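Local coordinates for conserved hypothetical protein (Caulobacter vibrioides, PDB 1XFJ), which probably acts as a purine nucleoside phosphorylase of the YfiH/LACC1 family, splitting inosine with phosphate, and may also deaminate adenosine, at residues A[99-104]-A[150-155]. Sequence-based numbering, arbitrary orientation.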
loop_
_atom_site.group_PDB
_atom_site.type_symbol
_atom_site.label_atom_id
_atom_site.label_comp_id
_atom_site.label_asym_id
_atom_site.label_seq_id
_atom_site.Cartn_x
_atom_site.Cartn_y
_atom_site.Cartn_z
ATOM N N VAL A 99 -4.373 5.041 10.291
ATOM C CA VAL A 99 -5.384 6.084 10.136
ATOM C C VAL A 99 -5.108 7.267 11.054
ATOM O O VAL A 99 -4.656 7.085 12.178
ATOM C CB VAL A 99 -6.781 5.515 10.470
ATOM C CG1 VAL A 99 -7.846 6.567 10.255
ATOM C CG2 VAL A 99 -7.051 4.284 9.616
ATOM N N SER A 100 -5.394 8.477 10.585
ATOM C CA SER A 100 -5.154 9.652 11.410
ATOM C C SER A 100 -5.979 10.874 11.035
ATOM O O SER A 100 -6.368 11.055 9.881
ATOM C CB SER A 100 -3.667 10.022 11.373
ATOM O OG SER A 100 -3.396 11.131 12.221
ATOM N N LYS A 101 -6.237 11.708 12.037
ATOM C CA LYS A 101 -6.975 12.954 11.867
ATOM C C LYS A 101 -6.072 14.033 12.454
ATOM O O LYS A 101 -6.486 15.173 12.664
ATOM C CB LYS A 101 -8.292 12.914 12.647
ATOM C CG LYS A 101 -8.121 12.867 14.159
ATOM C CD LYS A 101 -9.467 12.888 14.875
ATOM C CE LYS A 101 -9.297 12.799 16.383
ATOM N NZ LYS A 101 -10.605 12.857 17.090
ATOM N N THR A 102 -4.825 13.655 12.713
ATOM C CA THR A 102 -3.851 14.561 13.309
ATOM C C THR A 102 -2.875 15.157 12.294
ATOM O O THR A 102 -2.158 14.431 11.607
ATOM C CB THR A 102 -3.039 13.824 14.393
ATOM O OG1 THR A 102 -3.939 13.238 15.342
ATOM C CG2 THR A 102 -2.100 14.785 15.107
ATOM N N PRO A 103 -2.840 16.496 12.188
ATOM C CA PRO A 103 -1.930 17.155 11.246
ATOM C C PRO A 103 -0.486 16.803 11.597
ATOM O O PRO A 103 -0.128 16.729 12.773
ATOM C CB PRO A 103 -2.231 18.638 11.460
ATOM C CG PRO A 103 -3.683 18.629 11.837
ATOM C CD PRO A 103 -3.750 17.475 12.810
ATOM N N GLY A 104 0.336 16.575 10.579
ATOM C CA GLY A 104 1.725 16.238 10.829
ATOM C C GLY A 104 2.010 14.751 10.794
ATOM O O GLY A 104 3.130 14.335 10.488
ATOM N N VAL A 150 -14.244 6.181 9.788
ATOM C CA VAL A 150 -15.574 6.609 10.201
ATOM C C VAL A 150 -15.632 6.830 11.714
ATOM O O VAL A 150 -16.298 7.757 12.185
ATOM C CB VAL A 150 -16.644 5.586 9.758
ATOM C CG1 VAL A 150 -17.995 5.938 10.368
ATOM C CG2 VAL A 150 -16.745 5.583 8.239
ATOM N N GLU A 151 -14.932 5.996 12.480
ATOM C CA GLU A 151 -14.916 6.170 13.935
ATOM C C GLU A 151 -14.355 7.540 14.291
ATOM O O GLU A 151 -14.721 8.127 15.310
ATOM C CB GLU A 151 -14.050 5.110 14.620
ATOM C CG GLU A 151 -14.626 3.714 14.651
ATOM C CD GLU A 151 -13.871 2.822 15.618
ATOM O OE1 GLU A 151 -14.019 3.012 16.840
ATOM O OE2 GLU A 151 -13.114 1.943 15.160
ATOM N N LEU A 152 -13.451 8.047 13.459
ATOM C CA LEU A 152 -12.855 9.350 13.719
ATOM C C LEU A 152 -13.716 10.489 13.193
ATOM O O LEU A 152 -13.411 11.660 13.429
ATOM C CB LEU A 152 -11.452 9.436 13.112
ATOM C CG LEU A 152 -10.417 8.450 13.658
ATOM C CD1 LEU A 152 -9.052 8.779 13.072
ATOM C CD2 LEU A 152 -10.367 8.525 15.176
ATOM N N GLY A 153 -14.785 10.147 12.476
ATOM C CA GLY A 153 -15.675 11.168 11.954
ATOM C C GLY A 153 -15.883 11.200 10.449
ATOM O O GLY A 153 -16.661 12.017 9.955
ATOM N N ALA A 154 -15.203 10.323 9.713
ATOM C CA ALA A 154 -15.341 10.298 8.257
ATOM C C ALA A 154 -16.699 9.773 7.798
ATOM O O ALA A 154 -17.461 9.207 8.582
ATOM C CB ALA A 154 -14.224 9.452 7.637
ATOM N N SER A 155 -16.991 9.987 6.519
ATOM C CA SER A 155 -18.229 9.526 5.899
ATOM C C SER A 155 -17.847 8.743 4.651
ATOM O O SER A 155 -17.201 9.285 3.754
ATOM C CB SER A 155 -19.111 10.710 5.495
ATOM O OG SER A 155 -20.194 10.265 4.693
#
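Leu152 joins the C-terminal end of helix 141-151 to the end of strand 97-100 in a small apolar contact, where the helix packs on one face of the mixed six-stranded sheet. The CD1 methyl of Leu152 makes the closest approaches, 3.8 Å to CG1 of Val99 and, just beyond the strand, 4.2 Å to both N and CB of Lys101. Val99 turns CG1 to the helix end because that methyl is anti to the backbone N (chi1 -178°), and the valine and leucine side chains lie alongside, pointing opposite ways, so that one methyl of each meets. The methylenes of Lys101, its chain fully extended from CA to NZ, flank the leucine on the exposed side, beside CD2. Beneath, Ile126 of the adjacent strand 126-132 touches both Leu152 and Lys101, while Val99 also packs on Met149 and Arg148 of the helix.

Each segment has a turn held by its own bonds. Gly153, the first residue to leave helical backbone angles, has positive phi (122°) and forms a Schellman motif, its N donating to O of Val150 at 2.8 Å, and the chain leads Ala154 back onto Ile126 and Met149. On the strand side Ser100 points away from the helix; its OG accepts from N of Thr102 at 2.9 Å, forming an ST turn, and is also hydrogen-bonded to O of Ala84. Polar bonding thus shapes the two turns separately, whereas helix end and strand end meet through van der Waals packing alone, an association without the directionality of hydrogen bonds.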